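Extracellular PQQ-dependent sugar dehydrogenase (Coprinopsis cinerea, PDB 6JT6) probably oxidises sugars with a PQQ-dependent catalytic domain and passes the electrons to a heme-binding cytochrome b domain, the part seen in this structure. Local coordinates at residues Asp42-Leu47 / Ile116-Gln121; Ile82-Ala87 / Pro99-Leu104; Trp143-Thr148 / Arg163-Ala168. All coordinates share one frame; numbering follows the deposited sequence.

After three earlier strands (5-8, 15-21 and 26-33) the chain lays down strand 43-51, and contact 1 closes a 68-residue excursion when 116-121 returns alongside 42-47. Contact 2 is nested within that loop: 82-87 meets 99-104 after a short connection, across the interface between two sheets. The two touch, since strands 100-109 and 113-121 are neighbours in one sheet and Ile82 CD1 packs on Tyr118. Contact 3 follows in series, closing the loop between 143-148 and 163-168 at the heme. Its strands share the second sheet with 79-86, although its centre lies about 17 Å from that of contact 2 and about 20 Å from that of contact 1.

Contact 1: residues Asp42-Leu47 / Ile116-Gln121; sequences DEFIGL and IVYRCQ
Glu43 and Tyr118 both place CG between their own backbone N and carbonyl carbon (chi1 74° and 62°), which carries the carboxylate toward Arg119 and folds the phenol ring back over Gly46. Arg119 grips Glu43 side-on: NE reaches OE2 at 2.8 Å, nearly straight at 173° and within the guanidinium plane, while NH2 meets the syn lone pair of Glu43 OE1 at 3.0 Å. OE2 also bonds the hydroxyl of Tyr182, and a water donates to OE1 while accepting from Gln121 NE2, so both oxygens have two partners. On the other face of the sheet, Gly46 CA stands 3.6 Å from the centroid of the Tyr118 ring, a CH-pi contact; a CB here would run into the ring. This cross-strand pairing is the one described as aromatic rescue of glycine. Phe44 CE1 meets Tyr118 CE1 at 3.7 Å, and Cys120 CB lies over a face of the Phe44 ring, with its sulfur, disulfide-bonded to Cys123, oblique to it. The backbones pair antiparallel in regular register, Gly46 N to Tyr118 O at 2.7 Å being one of four bonds. A second water links Leu47 O with Tyr118 OH. Strand 43-51 is flanked on its other edge by strand 26-33, and strand 113-121 by strand 100-109; helix 182-191 covers the face of Ile45 and Arg119, whereas Leu71 of strand 70-76 packs against Phe44, Tyr118 and Cys120 on the opposite face.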
# COMPACT_ATOMS: atom_id res chain seq x y z
N ASP A 42 6.55 12.18 7.77
CA ASP A 42 7.40 11.32 6.94
C ASP A 42 6.92 9.87 6.97
O ASP A 42 7.72 8.92 7.08
CB ASP A 42 8.89 11.46 7.31
CG ASP A 42 9.82 10.81 6.28
OD1 ASP A 42 9.35 10.32 5.23
OD2 ASP A 42 11.04 10.79 6.53
N GLU A 43 5.60 9.71 6.87
CA GLU A 43 4.97 8.40 6.96
C GLU A 43 3.52 8.43 6.44
O GLU A 43 2.94 9.50 6.25
CB GLU A 43 5.02 7.87 8.40
CG GLU A 43 4.08 8.53 9.39
CD GLU A 43 4.05 7.76 10.69
OE1 GLU A 43 4.84 8.08 11.60
OE2 GLU A 43 3.28 6.79 10.80
N PHE A 44 2.96 7.24 6.20
CA PHE A 44 1.53 7.12 5.92
C PHE A 44 1.12 5.70 6.26
O PHE A 44 1.97 4.86 6.53
CB PHE A 44 1.19 7.45 4.45
CG PHE A 44 1.84 6.54 3.43
CD1 PHE A 44 1.16 5.41 2.96
CD2 PHE A 44 3.11 6.85 2.90
CE1 PHE A 44 1.75 4.55 2.04
CE2 PHE A 44 3.69 6.00 1.95
CZ PHE A 44 3.01 4.85 1.52
N ILE A 45 -0.19 5.47 6.28
CA ILE A 45 -0.75 4.14 6.44
C ILE A 45 -1.29 3.73 5.08
O ILE A 45 -1.96 4.53 4.40
CB ILE A 45 -1.91 4.16 7.46
CG1 ILE A 45 -1.37 4.49 8.87
CG2 ILE A 45 -2.67 2.83 7.46
CD1 ILE A 45 -2.48 4.92 9.84
N GLY A 46 -0.99 2.48 4.68
CA GLY A 46 -1.54 1.95 3.43
C GLY A 46 -2.42 0.72 3.64
O GLY A 46 -2.33 0.04 4.67
N LEU A 47 -3.26 0.44 2.65
CA LEU A 47 -4.07 -0.76 2.62
C LEU A 47 -4.02 -1.33 1.22
O LEU A 47 -4.27 -0.60 0.25
CB LEU A 47 -5.52 -0.45 3.02
CG LEU A 47 -6.58 -1.53 2.64
CD1 LEU A 47 -6.48 -2.80 3.49
CD2 LEU A 47 -7.99 -0.96 2.75
N ILE A 116 -3.59 -6.38 3.26
CA ILE A 116 -2.29 -6.06 3.88
C ILE A 116 -2.35 -4.61 4.30
O ILE A 116 -2.35 -3.71 3.43
CB ILE A 116 -1.03 -6.34 2.99
CG1 ILE A 116 -1.01 -7.76 2.43
CG2 ILE A 116 0.27 -6.11 3.78
CD1 ILE A 116 -1.59 -7.85 1.06
N VAL A 117 -2.38 -4.37 5.61
CA VAL A 117 -2.50 -3.02 6.13
C VAL A 117 -1.12 -2.69 6.69
O VAL A 117 -0.53 -3.49 7.43
CB VAL A 117 -3.55 -2.94 7.25
CG1 VAL A 117 -3.76 -1.48 7.70
CG2 VAL A 117 -4.85 -3.61 6.82
N TYR A 118 -0.58 -1.53 6.35
CA TYR A 118 0.81 -1.29 6.69
C TYR A 118 1.06 0.16 7.06
O TYR A 118 0.34 1.07 6.63
CB TYR A 118 1.74 -1.76 5.53
CG TYR A 118 1.51 -1.01 4.24
CD1 TYR A 118 2.19 0.20 3.97
CD2 TYR A 118 0.59 -1.49 3.27
CE1 TYR A 118 1.95 0.89 2.80
CE2 TYR A 118 0.36 -0.81 2.09
CZ TYR A 118 1.04 0.39 1.86
OH TYR A 118 0.83 1.10 0.67
N ARG A 119 2.07 0.35 7.91
CA ARG A 119 2.66 1.65 8.15
C ARG A 119 3.94 1.76 7.34
O ARG A 119 4.75 0.87 7.32
CB ARG A 119 2.95 1.81 9.64
CG ARG A 119 3.34 3.24 10.07
CD ARG A 119 4.04 3.18 11.44
NE ARG A 119 4.20 4.50 12.03
CZ ARG A 119 4.77 4.71 13.21
NH1 ARG A 119 5.23 3.67 13.90
NH2 ARG A 119 4.88 5.94 13.68
N CYS A 120 4.13 2.91 6.69
CA CYS A 120 5.31 3.12 5.85
C CYS A 120 5.99 4.37 6.34
O CYS A 120 5.51 5.49 6.09
CB CYS A 120 4.91 3.33 4.39
SG CYS A 120 6.22 2.98 3.17
N GLN A 121 7.12 4.20 7.00
CA GLN A 121 7.85 5.36 7.49
C GLN A 121 9.07 5.57 6.65
O GLN A 121 9.67 4.59 6.17
CB GLN A 121 8.29 5.14 8.92
CG GLN A 121 7.17 5.19 9.91
CD GLN A 121 7.65 4.72 11.26
OE1 GLN A 121 7.71 3.51 11.51
NE2 GLN A 121 8.01 5.67 12.12
O HOH W 1 7.45 8.82 11.48
O HOH W 2 -1.84 0.96 -0.22

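Contact 2: residues Ile82-Ala87 / Pro99-Leu104; sequences ISARWA and PRLTIL
Ile82 and Ala84 of one strand meet Leu101 and Ile103 of another, and Pro99 just before it; the strands run antiparallel at 161° with their axes 8.0 Å apart, too far for backbone pairing. The contact is therefore made by side chains. Ile82 CG2 does most of the work: it meets Ile103 CG1 at 3.5 Å, the two isoleucines sliding past each other in opposite directions, and it touches Leu101 CB at 3.9 Å, where the side chains cross at about a right angle. Ile103 holds CG1 anti to its carbonyl carbon (chi1 -67°), which carries that branch back to the Ile82 methyl. These strands belong to different sheets, 79-86 to the antiparallel sheet and 100-109 to the mixed one, and the pairing is face-to-face packing of the kind found in a beta-sandwich, the fold of the cellobiose dehydrogenase cytochrome family. Leu101 CD1 reaches in to the backbone beside Ala84, lying 3.7 Å from Ala84 N. Further along, Ala84 CB rests against the proline ring, 3.8 Å from Pro99 CG. Ile82 also packs on Ile116 and Tyr118 of strand 113-121, and Leu101 on Cys120. Arg85 points to the other side of its strand, where its guanidinium bonds the carbonyls of Pro157 and Ser159.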
# COMPACT_ATOMS: atom_id res chain seq x y z
N ILE A 82 5.03 -7.84 3.38
CA ILE A 82 5.17 -6.60 2.64
C ILE A 82 6.65 -6.32 2.38
O ILE A 82 7.52 -6.66 3.20
CB ILE A 82 4.42 -5.41 3.35
CG1 ILE A 82 4.33 -4.18 2.43
CG2 ILE A 82 5.08 -5.02 4.68
CD1 ILE A 82 2.95 -3.61 2.24
N SER A 83 6.92 -5.70 1.24
CA SER A 83 8.28 -5.45 0.82
C SER A 83 8.34 -4.09 0.11
O SER A 83 7.38 -3.69 -0.58
CB SER A 83 8.74 -6.59 -0.09
OG SER A 83 9.98 -6.31 -0.71
N ALA A 84 9.47 -3.39 0.27
CA ALA A 84 9.74 -2.18 -0.51
C ALA A 84 10.72 -2.54 -1.60
O ALA A 84 11.73 -3.23 -1.33
CB ALA A 84 10.33 -1.07 0.37
N ARG A 85 10.45 -2.06 -2.82
CA ARG A 85 11.30 -2.34 -3.99
C ARG A 85 11.56 -1.12 -4.87
O ARG A 85 10.95 -0.08 -4.67
CB ARG A 85 10.76 -3.51 -4.79
CG ARG A 85 10.46 -4.69 -3.88
CD ARG A 85 10.49 -6.01 -4.55
NE ARG A 85 10.21 -7.04 -3.53
CZ ARG A 85 10.09 -8.34 -3.78
NH1 ARG A 85 10.23 -8.80 -5.03
NH2 ARG A 85 9.83 -9.18 -2.77
N TRP A 86 12.47 -1.30 -5.83
CA TRP A 86 12.96 -0.23 -6.68
C TRP A 86 13.39 -0.81 -8.02
O TRP A 86 14.15 -1.77 -8.06
CB TRP A 86 14.12 0.49 -6.03
CG TRP A 86 14.46 1.76 -6.73
CD1 TRP A 86 15.15 1.89 -7.91
CD2 TRP A 86 14.10 3.10 -6.32
NE1 TRP A 86 15.25 3.24 -8.25
CE2 TRP A 86 14.63 3.99 -7.29
CE3 TRP A 86 13.42 3.63 -5.21
CZ2 TRP A 86 14.50 5.40 -7.18
CZ3 TRP A 86 13.28 5.02 -5.10
CH2 TRP A 86 13.80 5.89 -6.08
N ALA A 87 12.86 -0.25 -9.12
CA ALA A 87 13.20 -0.63 -10.50
C ALA A 87 13.73 0.60 -11.25
O ALA A 87 13.14 1.68 -11.19
CB ALA A 87 11.96 -1.15 -11.19
N PRO A 99 12.63 2.57 3.28
CA PRO A 99 11.35 2.55 3.97
C PRO A 99 11.36 1.63 5.17
O PRO A 99 12.08 0.63 5.17
CB PRO A 99 10.38 2.01 2.89
CG PRO A 99 11.00 2.47 1.62
CD PRO A 99 12.47 2.23 1.86
N ARG A 100 10.60 2.00 6.19
CA ARG A 100 10.45 1.15 7.37
C ARG A 100 8.98 0.74 7.41
O ARG A 100 8.08 1.59 7.50
CB ARG A 100 10.90 1.88 8.65
CG ARG A 100 12.31 2.51 8.59
CD ARG A 100 13.44 1.60 9.06
NE ARG A 100 13.74 0.46 8.17
CZ ARG A 100 14.73 0.42 7.27
NH1 ARG A 100 14.89 -0.68 6.53
NH2 ARG A 100 15.55 1.46 7.09
N LEU A 101 8.75 -0.55 7.26
CA LEU A 101 7.40 -1.10 7.07
C LEU A 101 6.95 -1.90 8.28
O LEU A 101 7.69 -2.76 8.80
CB LEU A 101 7.31 -1.98 5.80
CG LEU A 101 7.50 -1.21 4.46
CD1 LEU A 101 7.86 -2.18 3.37
CD2 LEU A 101 6.22 -0.46 4.10
N THR A 102 5.71 -1.67 8.68
CA THR A 102 5.15 -2.38 9.82
C THR A 102 3.80 -2.85 9.36
O THR A 102 2.95 -2.03 9.01
CB THR A 102 4.97 -1.41 11.03
OG1 THR A 102 6.21 -0.74 11.29
CG2 THR A 102 4.45 -2.17 12.28
N ILE A 103 3.59 -4.16 9.35
CA ILE A 103 2.26 -4.70 9.07
C ILE A 103 1.39 -4.51 10.31
O ILE A 103 1.84 -4.79 11.43
CB ILE A 103 2.30 -6.17 8.61
CG1 ILE A 103 3.01 -6.24 7.24
CG2 ILE A 103 0.88 -6.77 8.48
CD1 ILE A 103 3.46 -7.63 6.83
N LEU A 104 0.17 -4.03 10.08
CA LEU A 104 -0.78 -3.66 11.13
C LEU A 104 -1.88 -4.72 11.19
O LEU A 104 -1.86 -5.67 10.39
CB LEU A 104 -1.37 -2.25 10.85
CG LEU A 104 -0.36 -1.09 10.68
CD1 LEU A 104 -0.99 0.31 10.43
CD2 LEU A 104 0.64 -1.02 11.83

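Contact 3: residues Trp143-Thr148 / Arg163-Ala168; sequences WAFHST and RHSHAA. With HEM (protoporphyrin IX containing Fe), chain C.
Trp143 and Ala168 satisfy each other's backbone: Trp143 N donates to Ala168 O at 3.0 Å, and Ala168 N returns to Trp143 O at 3.2 Å. The next pair repeats this, Phe145 N giving to His166 O at 2.9 Å and His166 N to Phe145 O at 3.1 Å. Phe145 O also takes a weak, bent bond from Ser165 N (121°), because Ser165 and His166 both face Phe145 in a classic beta bulge. Ser165 OG accepts from Ser147 N at 3.1 Å, the N-H pointing fairly well (149°), and is hydrogen-bonded to His166 ND1 at 2.7 Å, where either could be the donor. The bulge lies just after His164, whose NE2 binds the heme iron at 1.9 Å; Met65 sulfur is the other axial ligand, the Met/His heme b ligation known from cellobiose dehydrogenase cytochromes. Ala167 CB lies over one face of the His164 ring and Arg163 CG over the opposite one, which, with the iron bond, probably limits how far the ring can turn. Arg163 NH2 donates to heme O1A at 2.9 Å, with a weak second bond from NH1, so one propionate carries a charged partner. With CG between its N and carbonyl carbon (chi1 57°), the Trp143 indole turns over the opposing strand: Ala168 N sits above its face, and His166 CB touches the edge at CZ3. Cutting this indole back to an alanine is likely to uncover the Ala168 amide and His166 CB, and to open a gap toward Phe19 and Trp28, which pack on it. Ala144 CB, meanwhile, packs against the porphyrin near CHD.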
# COMPACT_ATOMS: atom_id res chain seq x y z
N TRP A 143 -0.55 1.57 -9.33
CA TRP A 143 -1.11 0.35 -8.71
C TRP A 143 -0.66 -0.83 -9.58
O TRP A 143 -0.51 -0.67 -10.80
CB TRP A 143 -2.66 0.43 -8.58
CG TRP A 143 -3.41 0.64 -9.84
CD1 TRP A 143 -3.79 1.86 -10.41
CD2 TRP A 143 -3.86 -0.37 -10.75
NE1 TRP A 143 -4.46 1.64 -11.58
CE2 TRP A 143 -4.52 0.30 -11.83
CE3 TRP A 143 -3.80 -1.78 -10.74
CZ2 TRP A 143 -5.12 -0.41 -12.89
CZ3 TRP A 143 -4.39 -2.48 -11.82
CH2 TRP A 143 -5.02 -1.78 -12.89
N ALA A 144 -0.46 -1.99 -8.97
CA ALA A 144 -0.03 -3.18 -9.70
C ALA A 144 -0.60 -4.41 -9.01
O ALA A 144 -0.79 -4.42 -7.78
CB ALA A 144 1.51 -3.26 -9.82
N PHE A 145 -0.87 -5.46 -9.80
CA PHE A 145 -1.65 -6.56 -9.29
C PHE A 145 -1.30 -7.80 -10.08
O PHE A 145 -1.28 -7.75 -11.31
CB PHE A 145 -3.11 -6.18 -9.46
CG PHE A 145 -4.11 -7.17 -8.94
CD1 PHE A 145 -4.46 -7.21 -7.60
CD2 PHE A 145 -4.79 -8.02 -9.85
CE1 PHE A 145 -5.44 -8.11 -7.14
CE2 PHE A 145 -5.77 -8.90 -9.39
CZ PHE A 145 -6.09 -8.96 -8.04
N HIS A 146 -1.03 -8.90 -9.37
CA HIS A 146 -1.00 -10.20 -10.03
C HIS A 146 -2.24 -10.98 -9.62
O HIS A 146 -2.42 -11.31 -8.44
CB HIS A 146 0.23 -10.99 -9.65
CG HIS A 146 0.60 -12.00 -10.68
ND1 HIS A 146 -0.21 -13.06 -11.01
CD2 HIS A 146 1.66 -12.06 -11.52
CE1 HIS A 146 0.36 -13.77 -11.96
NE2 HIS A 146 1.49 -13.17 -12.30
N SER A 147 -3.09 -11.26 -10.59
CA SER A 147 -4.40 -11.87 -10.31
C SER A 147 -4.38 -13.29 -9.79
O SER A 147 -5.39 -13.78 -9.28
CB SER A 147 -5.28 -11.78 -11.58
OG SER A 147 -4.80 -12.68 -12.58
N THR A 148 -3.26 -14.01 -9.93
CA THR A 148 -3.26 -15.46 -9.58
C THR A 148 -2.08 -15.96 -8.79
O THR A 148 -2.23 -16.87 -7.99
CB THR A 148 -3.36 -16.40 -10.82
OG1 THR A 148 -2.14 -16.29 -11.60
CG2 THR A 148 -4.63 -16.05 -11.69
N ARG A 163 5.89 -10.57 -13.05
CA ARG A 163 5.25 -9.36 -13.54
C ARG A 163 3.74 -9.38 -13.30
O ARG A 163 3.08 -10.38 -13.54
CB ARG A 163 5.55 -9.24 -15.05
CG ARG A 163 5.28 -7.85 -15.60
CD ARG A 163 5.14 -7.88 -17.12
NE ARG A 163 3.72 -7.75 -17.43
CZ ARG A 163 3.12 -6.61 -17.75
NH1 ARG A 163 1.81 -6.60 -17.98
NH2 ARG A 163 3.81 -5.48 -17.87
N HIS A 164 3.22 -8.24 -12.84
CA HIS A 164 1.78 -8.00 -12.64
C HIS A 164 0.98 -8.37 -13.88
O HIS A 164 1.45 -8.19 -15.00
CB HIS A 164 1.54 -6.52 -12.31
CG HIS A 164 2.49 -5.59 -12.99
ND1 HIS A 164 2.34 -5.21 -14.30
CD2 HIS A 164 3.61 -4.97 -12.55
CE1 HIS A 164 3.32 -4.40 -14.65
NE2 HIS A 164 4.12 -4.22 -13.60
N SER A 165 -0.21 -8.88 -13.69
CA SER A 165 -1.14 -9.04 -14.78
C SER A 165 -1.78 -7.69 -15.14
O SER A 165 -2.22 -7.50 -16.29
CB SER A 165 -2.22 -10.07 -14.40
OG SER A 165 -2.85 -9.69 -13.20
N HIS A 166 -1.84 -6.78 -14.17
CA HIS A 166 -2.53 -5.49 -14.34
C HIS A 166 -1.71 -4.43 -13.66
O HIS A 166 -1.23 -4.64 -12.53
CB HIS A 166 -3.93 -5.48 -13.69
CG HIS A 166 -4.85 -6.56 -14.17
ND1 HIS A 166 -4.77 -7.86 -13.73
CD2 HIS A 166 -5.91 -6.52 -15.03
CE1 HIS A 166 -5.71 -8.59 -14.31
NE2 HIS A 166 -6.43 -7.80 -15.09
N ALA A 167 -1.58 -3.28 -14.31
CA ALA A 167 -0.97 -2.11 -13.65
C ALA A 167 -1.35 -0.82 -14.39
O ALA A 167 -1.50 -0.83 -15.61
CB ALA A 167 0.57 -2.25 -13.59
N ALA A 168 -1.53 0.27 -13.64
CA ALA A 168 -1.68 1.60 -14.23
C ALA A 168 -1.43 2.66 -13.15
O ALA A 168 -0.71 2.38 -12.20
CB ALA A 168 -3.03 1.75 -14.94
CHA HEM C . 4.14 -0.94 -15.57
CHB HEM C . 7.29 -4.62 -16.08
CHC HEM C . 6.95 -5.62 -11.36
CHD HEM C . 4.51 -1.40 -10.74
C1A HEM C . 4.99 -1.89 -16.12
C2A HEM C . 5.21 -2.05 -17.51
C3A HEM C . 6.09 -3.10 -17.65
C4A HEM C . 6.41 -3.58 -16.35
CMA HEM C . 6.63 -3.66 -18.95
CAA HEM C . 4.60 -1.22 -18.64
CBA HEM C . 3.07 -1.38 -18.77
CGA HEM C . 2.59 -2.80 -18.87
O1A HEM C . 1.91 -3.34 -17.95
O2A HEM C . 2.86 -3.47 -19.89
C1B HEM C . 7.45 -5.23 -14.84
C2B HEM C . 8.22 -6.43 -14.66
C3B HEM C . 8.10 -6.75 -13.32
C4B HEM C . 7.24 -5.69 -12.72
CMB HEM C . 8.98 -7.20 -15.76
CAB HEM C . 8.67 -7.87 -12.52
CBB HEM C . 8.84 -9.10 -12.99
C1C HEM C . 6.32 -4.50 -10.74
C2C HEM C . 6.10 -4.36 -9.36
C3C HEM C . 5.41 -3.15 -9.16
C4C HEM C . 5.18 -2.57 -10.46
CMC HEM C . 6.60 -5.34 -8.32
CAC HEM C . 5.00 -2.57 -7.85
CBC HEM C . 4.61 -3.35 -6.82
C1D HEM C . 4.16 -1.01 -12.04
C2D HEM C . 3.32 0.18 -12.30
C3D HEM C . 3.24 0.33 -13.63
C4D HEM C . 4.04 -0.79 -14.18
CMD HEM C . 2.66 1.09 -11.30
CAD HEM C . 2.43 1.38 -14.39
CBD HEM C . 3.11 2.73 -14.54
CGD HEM C . 4.21 2.61 -15.55
O1D HEM C . 5.42 2.81 -15.26
O2D HEM C . 3.91 2.25 -16.70
NA HEM C . 5.71 -2.86 -15.42
NB HEM C . 6.90 -4.84 -13.69
NC HEM C . 5.72 -3.44 -11.39
ND HEM C . 4.60 -1.55 -13.21
FE HEM C . 5.72 -3.12 -13.45